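Local coordinates for protein HAD hydrolase, family IA, variant 3 (Entamoeba histolytica, PDB 6W04) that binds magnesium through a haloacid dehalogenase-type active site and probably acts as a hydrolase, perhaps on a phosphorylated substrate of carbohydrate metabolism, at residues 33-36 with 37-41; 71-74 with 75-79; 173-176 with 177-180. One frame throughout, in Å; residues are numbered along the deposited sequence. Where two conformers were deposited one is given.

Interaction 1. Residues 33-36 with 37-41; sequences TPLS and EDEFK
A capping box formed by Ser36 and Glu39 starts helix 37-43, in the group of helices that makes up the cap of this haloacid dehalogenase-type protein. Ser36 is the N-cap residue. Its OG accepts from the backbone N of Glu39 at 3.0 Å, with an N-H...O angle of 164°. Ser36 OG lies between its own backbone N and carbonyl carbon (chi1 63°), which points it forward to this N-H of the first turn. Glu39 returns the bond. Its CG is anti to the carbonyl carbon (chi1 -80°), and the extended chain runs back to the loop. There OE1 accepts from Ser36 N at 2.9 Å. The N-H meets OE1 on its anti side, a little out of the carboxylate plane. The first regular helical bond follows, from Phe40 N to Ser36 O at 2.9 Å.

Leu35 crosses the Glu39 side chain at about a right angle. Leu35 CD2 comes to 4.0 Å from Glu39 OE2, while Leu35 CD1 sits at the edge of the Phe40 ring, 4.2 Å from its CD1. Leu35 also packs on helices 16-31 and 48-56, so the hydrophobic contact ties the new helix to its neighbours.

The carboxylate of Glu39 has two further partners: a salt bridge from OE1 to Arg31 and a hydrogen bond from OE2 to His54. Its two oxygens are thus gripped from the loop, the preceding helix and the following one. The Arg31 salt bridge, with the nearby helix start, would probably stabilise the charged form of Glu39.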
loop_
_atom_site.group_PDB
_atom_site.type_symbol
_atom_site.label_atom_id
_atom_site.label_comp_id
_atom_site.label_asym_id
_atom_site.label_seq_id
_atom_site.Cartn_x
_atom_site.Cartn_y
_atom_site.Cartn_z
ATOM N N THR A 33 -19.657 -5.428 19.656
ATOM C CA THR A 33 -20.333 -5.573 18.376
ATOM C C THR A 33 -19.327 -5.256 17.282
ATOM O O THR A 33 -18.513 -4.332 17.436
ATOM C CB THR A 33 -21.553 -4.653 18.224
ATOM O OG1 THR A 33 -21.128 -3.294 18.293
ATOM C CG2 THR A 33 -22.578 -4.920 19.312
ATOM N N PRO A 34 -19.349 -6.005 16.177
ATOM C CA PRO A 34 -18.454 -5.696 15.057
ATOM C C PRO A 34 -18.866 -4.406 14.363
ATOM O O PRO A 34 -20.000 -3.931 14.483
ATOM C CB PRO A 34 -18.618 -6.907 14.120
ATOM C CG PRO A 34 -19.902 -7.525 14.472
ATOM C CD PRO A 34 -20.255 -7.126 15.895
ATOM N N LEU A 35 -17.926 -3.840 13.608
ATOM C CA LEU A 35 -18.269 -2.719 12.735
ATOM C C LEU A 35 -19.259 -3.188 11.679
ATOM O O LEU A 35 -19.132 -4.288 11.145
ATOM C CB LEU A 35 -17.018 -2.154 12.050
ATOM C CG LEU A 35 -15.848 -1.619 12.879
ATOM C CD1 LEU A 35 -14.730 -1.166 11.927
ATOM C CD2 LEU A 35 -16.284 -0.444 13.813
ATOM N N SER A 36 -20.283 -2.373 11.403
ATOM C CA SER A 36 -21.154 -2.688 10.275
ATOM C C SER A 36 -20.430 -2.408 8.958
ATOM O O SER A 36 -19.393 -1.733 8.913
ATOM C CB SER A 36 -22.446 -1.868 10.325
ATOM O OG SER A 36 -22.141 -0.494 10.208
ATOM N N GLU A 37 -21.007 -2.905 7.862
ATOM C CA GLU A 37 -20.438 -2.612 6.551
ATOM C C GLU A 37 -20.420 -1.112 6.284
ATOM O O GLU A 37 -19.473 -0.592 5.682
ATOM C CB GLU A 37 -21.213 -3.349 5.458
ATOM C CG GLU A 37 -20.998 -4.847 5.460
ATOM C CD GLU A 37 -21.800 -5.539 4.362
ATOM O OE1 GLU A 37 -22.517 -4.835 3.613
ATOM O OE2 GLU A 37 -21.712 -6.778 4.245
ATOM N N ASP A 38 -21.456 -0.398 6.745
ATOM C CA ASP A 38 -21.500 1.052 6.584
ATOM C C ASP A 38 -20.443 1.739 7.438
ATOM O O ASP A 38 -19.805 2.694 6.981
ATOM C CB ASP A 38 -22.890 1.588 6.926
ATOM C CG ASP A 38 -23.960 1.165 5.907
ATOM O OD1 ASP A 38 -23.640 0.984 4.707
ATOM O OD2 ASP A 38 -25.130 1.012 6.318
ATOM N N GLU A 39 -20.247 1.286 8.685
ATOM C CA GLU A 39 -19.157 1.852 9.482
ATOM C C GLU A 39 -17.828 1.682 8.769
ATOM O O GLU A 39 -17.066 2.642 8.628
ATOM C CB GLU A 39 -19.092 1.212 10.873
ATOM C CG GLU A 39 -20.106 1.773 11.859
ATOM C CD GLU A 39 -20.001 1.107 13.207
ATOM O OE1 GLU A 39 -20.307 -0.102 13.284
ATOM O OE2 GLU A 39 -19.595 1.785 14.185
ATOM N N PHE A 40 -17.534 0.467 8.281
ATOM C CA PHE A 40 -16.206 0.268 7.716
ATOM C C PHE A 40 -16.015 1.058 6.424
ATOM O O PHE A 40 -14.902 1.530 6.159
ATOM C CB PHE A 40 -15.896 -1.217 7.477
ATOM C CG PHE A 40 -14.482 -1.439 7.008
ATOM C CD1 PHE A 40 -13.425 -1.346 7.903
ATOM C CD2 PHE A 40 -14.211 -1.660 5.667
ATOM C CE1 PHE A 40 -12.122 -1.497 7.473
ATOM C CE2 PHE A 40 -12.915 -1.822 5.224
ATOM C CZ PHE A 40 -11.869 -1.738 6.126
ATOM N N LYS A 41 -17.072 1.228 5.622
ATOM C CA LYS A 41 -16.962 2.085 4.444
ATOM C C LYS A 41 -16.601 3.513 4.840
ATOM O O LYS A 41 -15.762 4.152 4.195
ATOM C CB LYS A 41 -18.268 2.059 3.634
#

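Interaction 2. Residues 71-74 with 75-79; sequences EKEN and LYRTM
Consecutive i to i+4 bonds join residues 71-74 to 75-79 in helix 62-82 of the helical cap, packed against helix 16-31. Among the backbone bonds, Tyr76 N meets Lys72 O, and Arg77 N meets Glu73 O at 2.8 Å. Asn74 O takes two donors, Thr78 N at 3.1 Å and Thr78 OG1 at 2.9 Å. They arrive from opposite faces of the carbonyl plane. Thr78 OG1 lies beside its own backbone N (chi1 -62°), which folds the hydroxyl back onto the preceding turn.

One charged pair, Lys72 and Glu73, is buried. Lys72 NZ forms a salt bridge with Glu73 OE1 at 3.0 Å, coming from above the carboxylate plane. NZ also bonds His19, and Glu73 bonds Asn115 and Asn48.

Van der Waals contacts follow. Tyr76 lies alongside Glu73, its CD2 3.7 Å from Glu73 OE1, with ring and carboxylate planes 76° apart. The ring stacks on His19, and its OH bonds Asp15. Tyr76 touches the magnesium ligand Asn9, though its side chain stays about 10 Å from the magnesium ion.

In one of two deposited conformers, so less certainly, Arg77 bends at chi3 and Glu73 O lies over one guanidinium face, toward its rim. NE bonds Asn115, and NH1 pairs with Glu70. At the guanidinium edge, in plane, one water accepts from Arg77 NH2 at 3.1 Å and from Asn74 ND2 at 2.8 Å.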
loop_
_atom_site.group_PDB
_atom_site.type_symbol
_atom_site.label_atom_id
_atom_site.label_comp_id
_atom_site.label_asym_id
_atom_site.label_seq_id
_atom_site.Cartn_x
_atom_site.Cartn_y
_atom_site.Cartn_z
ATOM N N GLU A 71 -2.435 -5.035 18.663
ATOM C CA GLU A 71 -3.348 -6.177 18.757
ATOM C C GLU A 71 -4.045 -6.437 17.428
ATOM O O GLU A 71 -4.208 -7.594 17.022
ATOM C CB GLU A 71 -4.403 -5.963 19.850
ATOM C CG GLU A 71 -3.850 -5.937 21.260
ATOM C CD GLU A 71 -4.939 -5.932 22.343
ATOM O OE1 GLU A 71 -6.147 -6.040 22.013
ATOM O OE2 GLU A 71 -4.571 -5.817 23.533
ATOM N N LYS A 72 -4.524 -5.378 16.754
ATOM C CA LYS A 72 -5.140 -5.582 15.448
ATOM C C LYS A 72 -4.132 -6.119 14.437
ATOM O O LYS A 72 -4.459 -7.000 13.631
ATOM C CB LYS A 72 -5.766 -4.278 14.937
ATOM C CG LYS A 72 -6.319 -4.414 13.493
ATOM C CD LYS A 72 -5.300 -4.014 12.427
ATOM C CE LYS A 72 -5.799 -4.405 11.009
ATOM N NZ LYS A 72 -4.827 -3.907 9.993
ATOM N N GLU A 73 -2.905 -5.594 14.444
ATOM C CA GLU A 73 -1.933 -6.044 13.454
ATOM C C GLU A 73 -1.467 -7.465 13.720
ATOM O O GLU A 73 -1.198 -8.205 12.766
ATOM C CB GLU A 73 -0.733 -5.082 13.377
ATOM C CG GLU A 73 -1.115 -3.675 12.899
ATOM C CD GLU A 73 -1.707 -3.563 11.464
ATOM O OE1 GLU A 73 -2.061 -4.564 10.799
ATOM O OE2 GLU A 73 -1.834 -2.416 10.993
ATOM N N ASN A 74 -1.382 -7.872 14.989
ATOM C CA ASN A 74 -1.102 -9.269 15.283
ATOM C C ASN A 74 -2.187 -10.184 14.710
ATOM O O ASN A 74 -1.881 -11.249 14.152
ATOM C CB ASN A 74 -0.964 -9.458 16.792
ATOM C CG ASN A 74 -0.857 -10.901 17.179
ATOM O OD1 ASN A 74 -1.649 -11.401 17.973
ATOM N ND2 ASN A 74 0.115 -11.595 16.600
ATOM N N LEU A 75 -3.456 -9.798 14.847
ATOM C CA LEU A 75 -4.532 -10.595 14.247
ATOM C C LEU A 75 -4.384 -10.634 12.725
ATOM O O LEU A 75 -4.452 -11.701 12.105
ATOM C CB LEU A 75 -5.898 -10.046 14.662
ATOM C CG LEU A 75 -7.190 -10.653 14.060
ATOM C CD1 LEU A 75 -7.250 -12.176 14.198
ATOM C CD2 LEU A 75 -8.461 -10.029 14.714
ATOM N N TYR A 76 -4.134 -9.480 12.109
ATOM C CA TYR A 76 -3.968 -9.416 10.660
ATOM C C TYR A 76 -2.823 -10.304 10.172
ATOM O O TYR A 76 -2.988 -11.073 9.212
ATOM C CB TYR A 76 -3.749 -7.961 10.240
ATOM C CG TYR A 76 -3.184 -7.806 8.855
ATOM C CD1 TYR A 76 -4.010 -7.918 7.735
ATOM C CD2 TYR A 76 -1.825 -7.553 8.655
ATOM C CE1 TYR A 76 -3.484 -7.795 6.439
ATOM C CE2 TYR A 76 -1.294 -7.399 7.358
ATOM C CZ TYR A 76 -2.159 -7.530 6.256
ATOM O OH TYR A 76 -1.677 -7.396 4.971
ATOM N N ARG A 77 -1.649 -10.206 10.812
ATOM C CA ARG A 77 -0.489 -10.993 10.388
ATOM C C ARG A 77 -0.771 -12.477 10.455
ATOM O O ARG A 77 -0.344 -13.236 9.581
ATOM C CB ARG A 77 0.723 -10.711 11.273
ATOM C CG ARG A 77 1.350 -9.414 11.049
ATOM C CD ARG A 77 2.364 -9.170 12.136
ATOM N NE ARG A 77 2.343 -7.764 12.476
ATOM C CZ ARG A 77 2.521 -7.293 13.699
ATOM N NH1 ARG A 77 2.472 -5.991 13.895
ATOM N NH2 ARG A 77 2.751 -8.124 14.713
ATOM N N THR A 78 -1.442 -12.909 11.521
ATOM C CA THR A 78 -1.752 -14.317 11.703
ATOM C C THR A 78 -2.697 -14.805 10.613
ATOM O O THR A 78 -2.481 -15.864 10.010
ATOM C CB THR A 78 -2.351 -14.504 13.094
ATOM O OG1 THR A 78 -1.370 -14.126 14.061
ATOM C CG2 THR A 78 -2.742 -15.943 13.321
ATOM N N MET A 79 -3.742 -14.023 10.335
ATOM C CA MET A 79 -4.692 -14.376 9.278
ATOM C C MET A 79 -4.035 -14.362 7.897
ATOM O O MET A 79 -4.247 -15.279 7.092
ATOM C CB MET A 79 -5.883 -13.416 9.315
ATOM C CG MET A 79 -6.674 -13.480 10.641
ATOM S SD MET A 79 -7.620 -15.038 10.876
ATOM C CE MET A 79 -8.535 -15.091 9.324
HETATM O O HOH W 1 2.302 -11.203 14.961
#

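Interaction 3. Residues 173-176 with 177-180; sequences GIHS and ALSA
Ile174 and Leu178 meet one turn apart on helix 171-180, the helix of a beta-alpha-beta crossover in the Rossmann-like core. Their side chains lie side by side and point the same way. Ile174 CG2 touches Leu178 CD1 at 4.0 Å. With chi1 at -70°, Leu178 CG sits next to its backbone N and is laid against the preceding turn, 3.4 Å from Ile174 O. The same oxygen accepts from Leu178 N at 2.9 Å. Ala177 fills the buried flank beside them, its N bonded to Gly173 O at 3.1 Å.

The other flank is looser. The ring of His175 meets Leu178 obliquely, with ND1 4.1 Å from CD1. Ser179 is exposed; its N bonds His175 O at 2.9 Å.

At the C-terminal end of the helix, Ala180 N reaches Ser176 O at 3.1 Å, with a more bent N-H...O angle of 143°.

Gly173 lies close to a sulfate ion, probably from the crystallisation liquor, and to Glu168, which is known to bind magnesium in this protein but does not in this chain. Ile174 and Ala177 rest on strands 164-168 and 183-187, and Leu178 on Pro184 of the second. Ser176 and Ala180 face helix 148-157, with Ser176 OG bonded to Ala146 O just before it.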
loop_
_atom_site.group_PDB
_atom_site.type_symbol
_atom_site.label_atom_id
_atom_site.label_comp_id
_atom_site.label_asym_id
_atom_site.label_seq_id
_atom_site.Cartn_x
_atom_site.Cartn_y
_atom_site.Cartn_z
ATOM N N GLY A 173 -2.536 7.631 -1.025
ATOM C CA GLY A 173 -1.321 7.152 -1.668
ATOM C C GLY A 173 -1.109 7.749 -3.046
ATOM O O GLY A 173 0.029 8.034 -3.446
ATOM N N ILE A 174 -2.194 7.951 -3.794
ATOM C CA ILE A 174 -2.058 8.647 -5.072
ATOM C C ILE A 174 -1.538 10.063 -4.837
ATOM O O ILE A 174 -0.681 10.566 -5.575
ATOM C CB ILE A 174 -3.401 8.663 -5.829
ATOM C CG1 ILE A 174 -3.824 7.254 -6.271
ATOM C CG2 ILE A 174 -3.346 9.657 -6.996
ATOM C CD1 ILE A 174 -2.960 6.636 -7.295
ATOM N N HIS A 175 -2.021 10.719 -3.782
ATOM C CA HIS A 175 -1.584 12.091 -3.567
ATOM C C HIS A 175 -0.185 12.176 -2.992
ATOM O O HIS A 175 0.502 13.175 -3.226
ATOM C CB HIS A 175 -2.598 12.830 -2.697
ATOM C CG HIS A 175 -3.816 13.174 -3.472
ATOM N ND1 HIS A 175 -3.823 14.184 -4.410
ATOM C CD2 HIS A 175 -5.009 12.545 -3.585
ATOM C CE1 HIS A 175 -4.999 14.212 -5.008
ATOM N NE2 HIS A 175 -5.735 13.228 -4.526
ATOM N N SER A 176 0.247 11.149 -2.260
ATOM C CA SER A 176 1.657 11.039 -1.896
ATOM C C SER A 176 2.538 11.007 -3.136
ATOM O O SER A 176 3.523 11.750 -3.229
ATOM C CB SER A 176 1.884 9.792 -1.051
ATOM O OG SER A 176 3.267 9.585 -0.825
ATOM N N ALA A 177 2.180 10.167 -4.111
ATOM C CA ALA A 177 2.958 10.080 -5.350
ATOM C C ALA A 177 2.954 11.404 -6.100
ATOM O O ALA A 177 4.003 11.867 -6.577
ATOM C CB ALA A 177 2.415 8.963 -6.245
ATOM N N LEU A 178 1.780 12.024 -6.235
ATOM C CA LEU A 178 1.710 13.276 -6.988
ATOM C C LEU A 178 2.505 14.377 -6.296
ATOM O O LEU A 178 3.239 15.127 -6.950
ATOM C CB LEU A 178 0.253 13.702 -7.165
ATOM C CG LEU A 178 -0.600 12.843 -8.098
ATOM C CD1 LEU A 178 -2.056 13.303 -7.998
ATOM C CD2 LEU A 178 -0.092 12.963 -9.543
ATOM N N SER A 179 2.371 14.484 -4.970
ATOM C CA SER A 179 3.086 15.514 -4.226
ATOM C C SER A 179 4.592 15.325 -4.316
ATOM O O SER A 179 5.346 16.297 -4.229
ATOM C CB SER A 179 2.626 15.511 -2.766
ATOM O OG SER A 179 3.344 16.447 -1.984
ATOM N N ALA A 180 5.049 14.081 -4.478
ATOM C CA ALA A 180 6.468 13.812 -4.636
ATOM C C ALA A 180 6.953 14.136 -6.040
ATOM O O ALA A 180 8.151 14.357 -6.233
ATOM C CB ALA A 180 6.776 12.337 -4.293
#

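Overall arrangement
The three contacts follow one another along the chain without touching. Interactions 1 and 2 lie in the helical cap, their centres 18 Å apart. Each packs on helix 16-31, one through the start of helix 37-43 and the other through helix 62-82. Interaction 3 lies in the core, on the helix between strands 164-168 and 183-187 of the parallel sheet. Its centre is 28 Å from each of the others, and across the chain's centre from interaction 2. The magnesium site is built by the core, on the side facing the cap: Tyr76 touches Asn9, and Gly173 lies beside Glu168. The Phe40 side chain of interaction 1 is about 12 Å from the magnesium ion.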